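Local coordinates for hemolysin-related protein (Vibrio cholerae serotype O1, PDB 5V6F) that binds mannose-containing glycans through the second beta-prism lectin domain of the biofilm protein RbmC, the part in this crystal, at residues A[23-34]-A[53-63]; A[75-85]-A[128-136]. All coordinates share one frame; numbering follows the deposited sequence.

Contact 1: residues A[23-34]-A[53-63]; sequences NLMYLRSGFAID and GGVLRAPIALD. With MAN (alpha-D-mannopyranose), chain B; BMA (beta-D-mannopyranose), chain C.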
loop_
_atom_site.group_PDB
_atom_site.type_symbol
_atom_site.label_atom_id
_atom_site.label_comp_id
_atom_site.label_asym_id
_atom_site.label_seq_id
_atom_site.Cartn_x
_atom_site.Cartn_y
_atom_site.Cartn_z
ATOM N N ASN A 23 -12.516 4.913 -8.045
ATOM C CA ASN A 23 -11.148 5.424 -7.894
ATOM C C ASN A 23 -10.672 5.363 -6.442
ATOM O O ASN A 23 -10.109 6.327 -5.915
ATOM C CB ASN A 23 -11.044 6.861 -8.418
ATOM C CG ASN A 23 -11.134 6.950 -9.923
ATOM O OD1 ASN A 23 -10.506 6.178 -10.643
ATOM N ND2 ASN A 23 -11.910 7.910 -10.409
ATOM N N LEU A 24 -10.881 4.217 -5.794
ATOM C CA LEU A 24 -10.570 4.062 -4.376
ATOM C C LEU A 24 -9.513 2.989 -4.152
ATOM O O LEU A 24 -9.514 1.945 -4.814
ATOM C CB LEU A 24 -11.822 3.704 -3.572
ATOM C CG LEU A 24 -12.939 4.747 -3.567
ATOM C CD1 LEU A 24 -14.168 4.205 -2.846
ATOM C CD2 LEU A 24 -12.479 6.044 -2.930
ATOM N N MET A 25 -8.624 3.257 -3.195
ATOM C CA MET A 25 -7.657 2.292 -2.688
ATOM C C MET A 25 -7.951 2.068 -1.211
ATOM O O MET A 25 -7.977 3.028 -0.430
ATOM C CB MET A 25 -6.228 2.802 -2.888
ATOM C CG MET A 25 -5.140 1.877 -2.401
ATOM S SD MET A 25 -3.546 2.693 -2.576
ATOM C CE MET A 25 -2.439 1.398 -2.028
ATOM N N TYR A 26 -8.188 0.813 -0.834
ATOM C CA TYR A 26 -8.490 0.440 0.541
ATOM C C TYR A 26 -7.293 -0.266 1.160
ATOM O O TYR A 26 -6.611 -1.053 0.496
ATOM C CB TYR A 26 -9.719 -0.475 0.610
ATOM C CG TYR A 26 -11.044 0.236 0.463
ATOM C CD1 TYR A 26 -11.620 0.424 -0.788
ATOM C CD2 TYR A 26 -11.730 0.706 1.577
ATOM C CE1 TYR A 26 -12.840 1.071 -0.923
ATOM C CE2 TYR A 26 -12.946 1.357 1.448
ATOM C CZ TYR A 26 -13.495 1.536 0.198
ATOM O OH TYR A 26 -14.710 2.177 0.064
ATOM N N LEU A 27 -7.046 0.012 2.440
ATOM C CA LEU A 27 -5.934 -0.586 3.159
ATOM C C LEU A 27 -6.372 -0.988 4.557
ATOM O O LEU A 27 -7.149 -0.278 5.203
ATOM C CB LEU A 27 -4.750 0.379 3.276
ATOM C CG LEU A 27 -4.128 0.888 1.976
ATOM C CD1 LEU A 27 -4.783 2.192 1.528
ATOM C CD2 LEU A 27 -2.627 1.055 2.155
ATOM N N ARG A 28 -5.875 -2.139 5.008
ATOM C CA ARG A 28 -5.824 -2.475 6.424
ATOM C C ARG A 28 -4.400 -2.254 6.907
ATOM O O ARG A 28 -3.444 -2.657 6.234
ATOM C CB ARG A 28 -6.255 -3.921 6.677
ATOM C CG ARG A 28 -7.763 -4.110 6.736
ATOM C CD ARG A 28 -8.151 -5.485 7.286
ATOM N NE ARG A 28 -8.163 -6.527 6.256
ATOM C CZ ARG A 28 -7.209 -7.440 6.066
ATOM N NH1 ARG A 28 -6.120 -7.472 6.828
ATOM N NH2 ARG A 28 -7.345 -8.336 5.099
ATOM N N SER A 29 -4.252 -1.601 8.058
ATOM C CA SER A 29 -2.926 -1.278 8.553
ATOM C C SER A 29 -2.935 -1.248 10.075
ATOM O O SER A 29 -3.973 -1.044 10.714
ATOM C CB SER A 29 -2.428 0.066 7.997
ATOM O OG SER A 29 -3.203 1.157 8.481
ATOM N N GLY A 30 -1.747 -1.457 10.638
ATOM C CA GLY A 30 -1.482 -1.309 12.057
ATOM C C GLY A 30 -0.094 -0.727 12.236
ATOM O O GLY A 30 0.136 0.431 11.873
ATOM N N PHE A 31 0.839 -1.510 12.788
ATOM C CA PHE A 31 2.252 -1.142 12.777
ATOM C C PHE A 31 2.891 -1.348 11.412
ATOM O O PHE A 31 4.040 -0.935 11.211
ATOM C CB PHE A 31 3.043 -1.953 13.811
ATOM C CG PHE A 31 2.704 -1.640 15.251
ATOM C CD1 PHE A 31 1.705 -0.738 15.580
ATOM C CD2 PHE A 31 3.399 -2.262 16.276
ATOM C CE1 PHE A 31 1.403 -0.463 16.901
ATOM C CE2 PHE A 31 3.104 -1.990 17.601
ATOM C CZ PHE A 31 2.103 -1.088 17.912
ATOM N N ALA A 32 2.184 -1.987 10.485
ATOM C CA ALA A 32 2.660 -2.211 9.126
ATOM C C ALA A 32 1.456 -2.116 8.197
ATOM O O ALA A 32 0.355 -1.748 8.618
ATOM C CB ALA A 32 3.378 -3.561 9.011
ATOM N N ILE A 33 1.662 -2.442 6.925
ATOM C CA ILE A 33 0.580 -2.495 5.949
ATOM C C ILE A 33 0.140 -3.951 5.831
ATOM O O ILE A 33 0.898 -4.809 5.362
ATOM C CB ILE A 33 1.008 -1.917 4.592
ATOM C CG1 ILE A 33 1.428 -0.444 4.730
ATOM C CG2 ILE A 33 -0.117 -2.073 3.566
ATOM C CD1 ILE A 33 0.378 0.487 5.344
ATOM N N ASP A 34 -1.094 -4.237 6.257
ATOM C CA ASP A 34 -1.594 -5.607 6.299
ATOM C C ASP A 34 -2.206 -6.058 4.977
ATOM O O ASP A 34 -2.037 -7.218 4.585
ATOM C CB ASP A 34 -2.640 -5.757 7.409
ATOM C CG ASP A 34 -2.060 -5.539 8.792
ATOM O OD1 ASP A 34 -1.946 -4.369 9.216
ATOM O OD2 ASP A 34 -1.719 -6.542 9.458
ATOM N N GLY A 53 -3.969 -8.450 11.454
ATOM C CA GLY A 53 -4.768 -7.999 10.330
ATOM C C GLY A 53 -4.926 -6.498 10.229
ATOM O O GLY A 53 -5.322 -5.999 9.167
ATOM N N GLY A 54 -4.641 -5.756 11.295
ATOM C CA GLY A 54 -4.793 -4.319 11.253
ATOM C C GLY A 54 -6.251 -3.885 11.249
ATOM O O GLY A 54 -7.179 -4.655 11.514
ATOM N N VAL A 55 -6.431 -2.604 10.934
ATOM C CA VAL A 55 -7.725 -1.936 10.933
ATOM C C VAL A 55 -7.978 -1.396 9.534
ATOM O O VAL A 55 -7.068 -0.847 8.904
ATOM C CB VAL A 55 -7.764 -0.789 11.967
ATOM C CG1 VAL A 55 -9.096 -0.049 11.910
ATOM C CG2 VAL A 55 -7.494 -1.321 13.367
ATOM N N LEU A 56 -9.211 -1.550 9.049
ATOM C CA LEU A 56 -9.572 -0.993 7.752
ATOM C C LEU A 56 -9.633 0.525 7.863
ATOM O O LEU A 56 -10.371 1.069 8.692
ATOM C CB LEU A 56 -10.908 -1.552 7.270
ATOM C CG LEU A 56 -11.362 -1.036 5.899
ATOM C CD1 LEU A 56 -10.482 -1.601 4.790
ATOM C CD2 LEU A 56 -12.824 -1.368 5.642
ATOM N N ARG A 57 -8.854 1.200 7.033
ATOM C CA ARG A 57 -8.729 2.647 7.081
ATOM C C ARG A 57 -9.653 3.289 6.057
ATOM O O ARG A 57 -10.176 2.635 5.153
ATOM C CB ARG A 57 -7.277 3.061 6.824
ATOM C CG ARG A 57 -6.270 2.366 7.730
ATOM C CD ARG A 57 -6.438 2.804 9.176
ATOM N NE ARG A 57 -5.589 2.051 10.091
ATOM C CZ ARG A 57 -5.578 2.222 11.410
ATOM N NH1 ARG A 57 -6.360 3.135 11.972
ATOM N NH2 ARG A 57 -4.777 1.485 12.168
ATOM N N ALA A 58 -9.858 4.590 6.216
ATOM C CA ALA A 58 -10.589 5.341 5.213
ATOM C C ALA A 58 -9.891 5.189 3.865
ATOM O O ALA A 58 -8.654 5.189 3.804
ATOM C CB ALA A 58 -10.676 6.816 5.604
ATOM N N PRO A 59 -10.637 5.041 2.771
ATOM C CA PRO A 59 -9.997 4.803 1.475
ATOM C C PRO A 59 -9.267 6.030 0.958
ATOM O O PRO A 59 -9.589 7.172 1.296
ATOM C CB PRO A 59 -11.171 4.433 0.561
ATOM C CG PRO A 59 -12.349 5.088 1.184
ATOM C CD PRO A 59 -12.106 5.044 2.665
ATOM N N ILE A 60 -8.272 5.767 0.122
ATOM C CA ILE A 60 -7.524 6.805 -0.574
ATOM C C ILE A 60 -8.178 7.043 -1.929
ATOM O O ILE A 60 -8.362 6.105 -2.715
ATOM C CB ILE A 60 -6.051 6.394 -0.740
ATOM C CG1 ILE A 60 -5.423 6.064 0.619
ATOM C CG2 ILE A 60 -5.260 7.479 -1.452
ATOM C CD1 ILE A 60 -5.415 7.210 1.606
ATOM N N ALA A 61 -8.531 8.297 -2.205
ATOM C CA ALA A 61 -9.105 8.667 -3.497
ATOM C C ALA A 61 -7.964 8.768 -4.502
ATOM O O ALA A 61 -7.197 9.733 -4.501
ATOM C CB ALA A 61 -9.882 9.972 -3.389
ATOM N N LEU A 62 -7.848 7.762 -5.370
ATOM C CA LEU A 62 -6.711 7.690 -6.279
ATOM C C LEU A 62 -6.734 8.797 -7.320
ATOM O O LEU A 62 -5.676 9.190 -7.824
ATOM C CB LEU A 62 -6.682 6.332 -6.971
ATOM C CG LEU A 62 -6.371 5.141 -6.063
ATOM C CD1 LEU A 62 -6.472 3.848 -6.850
ATOM C CD2 LEU A 62 -4.992 5.277 -5.428
ATOM N N ASP A 63 -7.918 9.293 -7.678
ATOM C CA ASP A 63 -7.981 10.430 -8.586
ATOM C C ASP A 63 -7.509 11.708 -7.914
ATOM O O ASP A 63 -7.230 12.693 -8.604
ATOM C CB ASP A 63 -9.406 10.613 -9.110
ATOM C CG ASP A 63 -10.416 10.797 -7.994
ATOM O OD1 ASP A 63 -10.318 10.082 -6.974
ATOM O OD2 ASP A 63 -11.303 11.664 -8.133
HETATM C C1 MAN B . -0.319 -4.467 14.973
HETATM C C2 MAN B . -1.802 -4.796 14.930
HETATM C C3 MAN B . -2.016 -6.001 14.029
HETATM C C4 MAN B . -1.338 -5.797 12.648
HETATM C C5 MAN B . 0.144 -5.369 12.818
HETATM C C6 MAN B . 0.835 -4.985 11.503
HETATM O O2 MAN B . -2.551 -3.733 14.354
HETATM O O3 MAN B . -3.404 -6.285 13.869
HETATM O O4 MAN B . -1.375 -7.007 11.916
HETATM O O5 MAN B . 0.212 -4.236 13.699
HETATM O O6 MAN B . 0.084 -3.942 10.883
HETATM C C1 BMA C . 2.725 -7.487 18.513
HETATM C C2 BMA C . 2.374 -8.870 17.977
HETATM C C3 BMA C . 2.625 -8.905 16.449
HETATM C C4 BMA C . 2.037 -7.687 15.725
HETATM C C5 BMA C . 2.403 -6.381 16.454
HETATM C C6 BMA C . 1.693 -5.179 15.899
HETATM O O1 BMA C . 2.367 -7.433 19.873
HETATM O O2 BMA C . 1.000 -9.165 18.199
HETATM O O3 BMA C . 2.080 -10.060 15.848
HETATM O O4 BMA C . 2.524 -7.664 14.370
HETATM O O5 BMA C . 2.015 -6.497 17.839
HETATM O O6 BMA C . 0.343 -5.541 15.651
HETATM O O HOH W 1 -13.707 9.865 -8.968
HETATM O O HOH W 2 -8.292 2.448 3.256
#
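Arg57 reaches across to Ser29, the last residue of strand 24-29, within one sheet of the beta-prism, and the arginine is worth following outward. Its CB packs on Leu27 O, whose oxygen also takes the backbone N-H of Arg57 almost head-on. CG then passes beside Ser29 OG; the chain bends at chi2 (-67°) and then runs on extended, which lays NE and NH2 alongside Ser29. NE donates to Ser29 OG at 3.0 Å, NH2 donates to Ser29 O, and Val55 CB sits over the centre of one guanidinium face. Ser29 O accepts two bonds, from Arg57 NH2 and Val55 N, which come from opposite faces of its carbonyl plane.

Between the ladders the register slips by one residue, and water 2 accepts from Leu27 N at 2.9 Å. Beyond it Pro59 lays CB over the Tyr26 ring, 3.7 Å from the centroid, a CH-pi contact. Toward the sugar, Arg28 NH1 meets a lone pair of Gly53 O at 2.9 Å and also bonds to Gly46 O.

The pocket lies at this end. Mannose of chain B gives O6 to Asp34 OD1 and O4 to Asp34 OD2, the latter at 2.5 Å, while Gly53 N donates to O4 and Gly54 N to O3. A carboxylate that accepts and amides that donate are consistent with recognition of the sugar's hydroxyl pattern by directional bonds, much of it through backbone.

Contact 2: residues A[75-85]-A[128-136]; sequences YNWGGYHIVAI and GWLVEGFQF. With BMA (beta-D-mannopyranose), chain C; MAN (alpha-D-mannopyranose), chain D; MAN (alpha-D-mannopyranose), chain B.
The His81 ring has Leu130 CD1 over one face, a CH-pi contact 3.8 Å from the centroid, and hydrogen bonds at its edge: NE2 to Gly78 O and ND1 to Glu132 OE2, both acceptors within 3° of the ring plane. Leu130 CD1 also lies over the centre of one Trp129 face, so a single methyl is shared by two rings of the aromatic cluster Tyr75, His81 and Trp129. This is the sugar-binding end of the beta-prism, where strand segments 80-85 and 131-136, from two different sheets, run at 75° to each other.

Trp129 reaches the type I turn Tyr75-Gly78, its chi1 of 178° swinging the indole away from its own backbone N; CH2 comes to the edge of Tyr75, 3.7 Å from Tyr75 CD2. From another part of that edge Tyr75 OH shares a 2.8 Å hydrogen bond with O4 of the beta-mannose, whose C1 lies over one face of Trp77 while Asn76 CB covers the other.

Deeper in, Ile82 N bonds to Val131 O, and Ile82 CD1 touches the edge of the Phe134 ring, 3.5 Å from Phe134 CD1. The histidine pins the turn and the second strand together, and the carboxylate of Glu132 has a second partner, Thr12 OG1, on OE1. Glu132 OE2 receives His81 ND1 at 2.6 Å on its anti lone pair.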
loop_
_atom_site.group_PDB
_atom_site.type_symbol
_atom_site.label_atom_id
_atom_site.label_comp_id
_atom_site.label_asym_id
_atom_site.label_seq_id
_atom_site.Cartn_x
_atom_site.Cartn_y
_atom_site.Cartn_z
ATOM N N TYR A 75 10.620 -5.830 9.346
ATOM C CA TYR A 75 9.634 -5.728 10.409
ATOM C C TYR A 75 10.102 -6.476 11.652
ATOM O O TYR A 75 10.673 -7.566 11.563
ATOM C CB TYR A 75 8.307 -6.290 9.901
ATOM C CG TYR A 75 7.110 -6.080 10.792
ATOM C CD1 TYR A 75 6.762 -4.815 11.250
ATOM C CD2 TYR A 75 6.299 -7.149 11.146
ATOM C CE1 TYR A 75 5.652 -4.625 12.055
ATOM C CE2 TYR A 75 5.185 -6.968 11.946
ATOM C CZ TYR A 75 4.865 -5.704 12.396
ATOM O OH TYR A 75 3.761 -5.505 13.195
ATOM N N ASN A 76 9.840 -5.889 12.823
ATOM C CA ASN A 76 10.383 -6.426 14.066
ATOM C C ASN A 76 9.844 -7.808 14.409
ATOM O O ASN A 76 10.492 -8.536 15.169
ATOM C CB ASN A 76 10.089 -5.482 15.228
ATOM C CG ASN A 76 10.985 -4.268 15.236
ATOM O OD1 ASN A 76 12.010 -4.211 14.551
ATOM N ND2 ASN A 76 10.603 -3.287 16.017
ATOM N N TRP A 77 8.675 -8.182 13.899
ATOM C CA TRP A 77 8.141 -9.518 14.129
ATOM C C TRP A 77 8.414 -10.446 12.953
ATOM O O TRP A 77 7.893 -11.567 12.919
ATOM C CB TRP A 77 6.646 -9.434 14.453
ATOM C CG TRP A 77 6.442 -8.892 15.834
ATOM C CD1 TRP A 77 6.368 -9.611 16.993
ATOM C CD2 TRP A 77 6.333 -7.514 16.211
ATOM N NE1 TRP A 77 6.207 -8.768 18.064
ATOM C CE2 TRP A 77 6.185 -7.475 17.612
ATOM C CE3 TRP A 77 6.337 -6.309 15.500
ATOM C CZ2 TRP A 77 6.044 -6.279 18.315
ATOM C CZ3 TRP A 77 6.195 -5.126 16.200
ATOM C CH2 TRP A 77 6.045 -5.121 17.593
ATOM N N GLY A 78 9.246 -10.008 12.004
ATOM C CA GLY A 78 9.761 -10.871 10.966
ATOM C C GLY A 78 9.523 -10.370 9.557
ATOM O O GLY A 78 8.446 -9.855 9.239
ATOM N N GLY A 79 10.532 -10.523 8.710
ATOM C CA GLY A 79 10.369 -10.373 7.282
ATOM C C GLY A 79 10.476 -8.935 6.808
ATOM O O GLY A 79 10.287 -7.977 7.559
ATOM N N TYR A 80 10.781 -8.801 5.518
ATOM C CA TYR A 80 10.808 -7.515 4.837
ATOM C C TYR A 80 9.436 -7.238 4.233
ATOM O O TYR A 80 8.943 -8.021 3.413
ATOM C CB TYR A 80 11.888 -7.503 3.753
ATOM C CG TYR A 80 13.280 -7.276 4.299
ATOM C CD1 TYR A 80 13.779 -5.992 4.470
ATOM C CD2 TYR A 80 14.086 -8.347 4.661
ATOM C CE1 TYR A 80 15.049 -5.780 4.975
ATOM C CE2 TYR A 80 15.357 -8.144 5.167
ATOM C CZ TYR A 80 15.831 -6.859 5.323
ATOM O OH TYR A 80 17.092 -6.645 5.829
ATOM N N HIS A 81 8.826 -6.122 4.629
ATOM C CA HIS A 81 7.509 -5.750 4.129
ATOM C C HIS A 81 7.421 -4.236 4.029
ATOM O O HIS A 81 8.312 -3.508 4.469
ATOM C CB HIS A 81 6.376 -6.244 5.038
ATOM C CG HIS A 81 6.627 -7.573 5.678
ATOM N ND1 HIS A 81 6.227 -8.762 5.108
ATOM C CD2 HIS A 81 7.207 -7.897 6.856
ATOM C CE1 HIS A 81 6.566 -9.762 5.900
ATOM N NE2 HIS A 81 7.159 -9.265 6.969
ATOM N N ILE A 82 6.318 -3.769 3.451
ATOM C CA ILE A 82 5.950 -2.363 3.539
ATOM C C ILE A 82 5.357 -2.122 4.917
ATOM O O ILE A 82 4.427 -2.823 5.338
ATOM C CB ILE A 82 4.961 -1.985 2.424
ATOM C CG1 ILE A 82 5.657 -2.072 1.059
ATOM C CG2 ILE A 82 4.373 -0.584 2.675
ATOM C CD1 ILE A 82 4.771 -1.728 -0.138
ATOM N N VAL A 83 5.898 -1.141 5.635
ATOM C CA VAL A 83 5.431 -0.843 6.979
ATOM C C VAL A 83 4.665 0.473 7.061
ATOM O O VAL A 83 3.842 0.629 7.974
ATOM C CB VAL A 83 6.589 -0.857 8.002
ATOM C CG1 VAL A 83 7.167 -2.267 8.110
ATOM C CG2 VAL A 83 7.678 0.151 7.639
ATOM N N ALA A 84 4.876 1.405 6.131
ATOM C CA ALA A 84 4.146 2.661 6.166
ATOM C C ALA A 84 4.023 3.228 4.761
ATOM O O ALA A 84 4.918 3.066 3.926
ATOM C CB ALA A 84 4.830 3.681 7.082
ATOM N N ILE A 85 2.896 3.894 4.511
ATOM C CA ILE A 85 2.691 4.660 3.287
ATOM C C ILE A 85 2.125 6.014 3.666
ATOM O O ILE A 85 1.089 6.095 4.339
ATOM C CB ILE A 85 1.739 3.969 2.293
ATOM C CG1 ILE A 85 2.175 2.533 2.014
ATOM C CG2 ILE A 85 1.697 4.761 0.983
ATOM C CD1 ILE A 85 1.105 1.710 1.342
ATOM N N GLY A 128 0.756 -13.759 2.507
ATOM C CA GLY A 128 -0.312 -14.223 3.371
ATOM C C GLY A 128 -0.335 -13.612 4.754
ATOM O O GLY A 128 -1.211 -13.971 5.549
ATOM N N TRP A 129 0.596 -12.715 5.076
ATOM C CA TRP A 129 0.613 -12.038 6.369
ATOM C C TRP A 129 0.546 -10.526 6.212
ATOM O O TRP A 129 -0.370 -9.896 6.751
ATOM C CB TRP A 129 1.866 -12.444 7.156
ATOM C CG TRP A 129 2.004 -11.766 8.496
ATOM C CD1 TRP A 129 0.998 -11.294 9.293
ATOM C CD2 TRP A 129 3.226 -11.489 9.188
ATOM N NE1 TRP A 129 1.521 -10.740 10.438
ATOM C CE2 TRP A 129 2.887 -10.849 10.399
ATOM C CE3 TRP A 129 4.575 -11.718 8.903
ATOM C CZ2 TRP A 129 3.847 -10.435 11.318
ATOM C CZ3 TRP A 129 5.525 -11.307 9.816
ATOM C CH2 TRP A 129 5.157 -10.673 11.008
ATOM N N LEU A 130 1.493 -9.923 5.498
ATOM C CA LEU A 130 1.537 -8.487 5.281
ATOM C C LEU A 130 1.730 -8.221 3.795
ATOM O O LEU A 130 1.861 -9.144 2.984
ATOM C CB LEU A 130 2.660 -7.843 6.103
ATOM C CG LEU A 130 2.571 -8.076 7.612
ATOM C CD1 LEU A 130 3.861 -7.673 8.286
ATOM C CD2 LEU A 130 1.398 -7.312 8.205
ATOM N N VAL A 131 1.739 -6.943 3.437
ATOM C CA VAL A 131 2.010 -6.525 2.070
ATOM C C VAL A 131 3.512 -6.338 1.921
ATOM O O VAL A 131 4.116 -5.515 2.617
ATOM C CB VAL A 131 1.256 -5.236 1.722
ATOM C CG1 VAL A 131 1.694 -4.702 0.359
ATOM C CG2 VAL A 131 -0.244 -5.489 1.741
ATOM N N GLU A 132 4.118 -7.102 1.015
ATOM C CA GLU A 132 5.528 -6.908 0.718
ATOM C C GLU A 132 5.766 -5.813 -0.311
ATOM O O GLU A 132 6.791 -5.128 -0.242
ATOM C CB GLU A 132 6.151 -8.216 0.231
ATOM C CG GLU A 132 6.460 -9.189 1.362
ATOM C CD GLU A 132 5.221 -9.869 1.911
ATOM O OE1 GLU A 132 4.497 -10.512 1.121
ATOM O OE2 GLU A 132 4.970 -9.769 3.131
ATOM N N GLY A 133 4.846 -5.618 -1.255
ATOM C CA GLY A 133 5.040 -4.592 -2.263
ATOM C C GLY A 133 3.741 -4.230 -2.950
ATOM O O GLY A 133 2.736 -4.936 -2.842
ATOM N N PHE A 134 3.773 -3.102 -3.662
ATOM C CA PHE A 134 2.663 -2.730 -4.529
ATOM C C PHE A 134 3.165 -1.820 -5.640
ATOM O O PHE A 134 4.262 -1.259 -5.573
ATOM C CB PHE A 134 1.506 -2.071 -3.754
ATOM C CG PHE A 134 1.733 -0.622 -3.390
ATOM C CD1 PHE A 134 2.390 -0.281 -2.218
ATOM C CD2 PHE A 134 1.257 0.396 -4.202
ATOM C CE1 PHE A 134 2.588 1.043 -1.873
ATOM C CE2 PHE A 134 1.450 1.726 -3.860
ATOM C CZ PHE A 134 2.116 2.049 -2.697
ATOM N N GLN A 135 2.341 -1.696 -6.676
ATOM C CA GLN A 135 2.704 -0.964 -7.877
ATOM C C GLN A 135 1.447 -0.404 -8.521
ATOM O O GLN A 135 0.412 -1.073 -8.560
ATOM C CB GLN A 135 3.440 -1.879 -8.860
ATOM C CG GLN A 135 3.730 -1.261 -10.206
ATOM C CD GLN A 135 4.336 -2.256 -11.167
ATOM O OE1 GLN A 135 3.868 -3.393 -11.285
ATOM N NE2 GLN A 135 5.394 -1.843 -11.852
ATOM N N PHE A 136 1.552 0.821 -9.027
ATOM C CA PHE A 136 0.488 1.442 -9.807
ATOM C C PHE A 136 0.718 1.196 -11.295
ATOM O O PHE A 136 1.849 1.281 -11.781
ATOM C CB PHE A 136 0.436 2.951 -9.555
ATOM C CG PHE A 136 0.049 3.345 -8.152
ATOM C CD1 PHE A 136 -0.954 2.680 -7.467
ATOM C CD2 PHE A 136 0.687 4.404 -7.528
ATOM C CE1 PHE A 136 -1.309 3.060 -6.186
ATOM C CE2 PHE A 136 0.335 4.789 -6.248
ATOM C CZ PHE A 136 -0.662 4.115 -5.577
HETATM C C1 BMA C . 2.725 -7.487 18.513
HETATM C C2 BMA C . 2.374 -8.870 17.977
HETATM C C3 BMA C . 2.625 -8.905 16.449
HETATM C C4 BMA C . 2.037 -7.687 15.725
HETATM C C5 BMA C . 2.403 -6.381 16.454
HETATM C C6 BMA C . 1.693 -5.179 15.899
HETATM O O1 BMA C . 2.367 -7.433 19.873
HETATM O O2 BMA C . 1.000 -9.165 18.199
HETATM O O3 BMA C . 2.080 -10.060 15.848
HETATM O O4 BMA C . 2.524 -7.664 14.370
HETATM O O5 BMA C . 2.015 -6.497 17.839
HETATM O O6 BMA C . 0.343 -5.541 15.651
HETATM C C1 MAN D . 3.065 -11.038 15.492
HETATM C C2 MAN D . 2.349 -12.083 14.643
HETATM C C3 MAN D . 1.414 -12.899 15.541
HETATM C C4 MAN D . 2.178 -13.451 16.756
HETATM C C5 MAN D . 2.833 -12.289 17.512
HETATM C C6 MAN D . 3.675 -12.744 18.684
HETATM O O2 MAN D . 3.271 -13.009 14.059
HETATM O O3 MAN D . 0.768 -13.949 14.828
HETATM O O4 MAN D . 1.293 -14.126 17.629
HETATM O O5 MAN D . 3.700 -11.583 16.608
HETATM O O6 MAN D . 4.574 -13.738 18.219
HETATM C C1 MAN B . -0.319 -4.467 14.973
HETATM C C2 MAN B . -1.802 -4.796 14.930
HETATM C C3 MAN B . -2.016 -6.001 14.029
HETATM C C4 MAN B . -1.338 -5.797 12.648
HETATM C C5 MAN B . 0.144 -5.369 12.818
HETATM C C6 MAN B . 0.835 -4.985 11.503
HETATM O O2 MAN B . -2.551 -3.733 14.354
HETATM O O3 MAN B . -3.404 -6.285 13.869
HETATM O O4 MAN B . -1.375 -7.007 11.916
HETATM O O5 MAN B . 0.212 -4.236 13.699
HETATM O O6 MAN B . 0.084 -3.942 10.883
#

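In the fold
From the N terminus, strands 7-8 and 13-18 first give two strands to the sheet that 131-137 later joins; then 24-29 runs out and 33-37 back, and contact 1 closes its loop when strand 55-61 returns to the edge of their sheet. Only afterwards does contact 2 open, at the turn before strand 80-89, to close when 131-137 arrives near the C terminus; the two loops follow in series. Contact 1 works within one sheet, whereas contact 2 joins the other two sheets of the prism. Ile33 brings all three together: its N probably bonds to Ile82 O and its O to Val131 N. Both contacts reach the mannose of chain B and the beta-mannose, meeting the glycan mainly from loops and turns at the ends of different sheets.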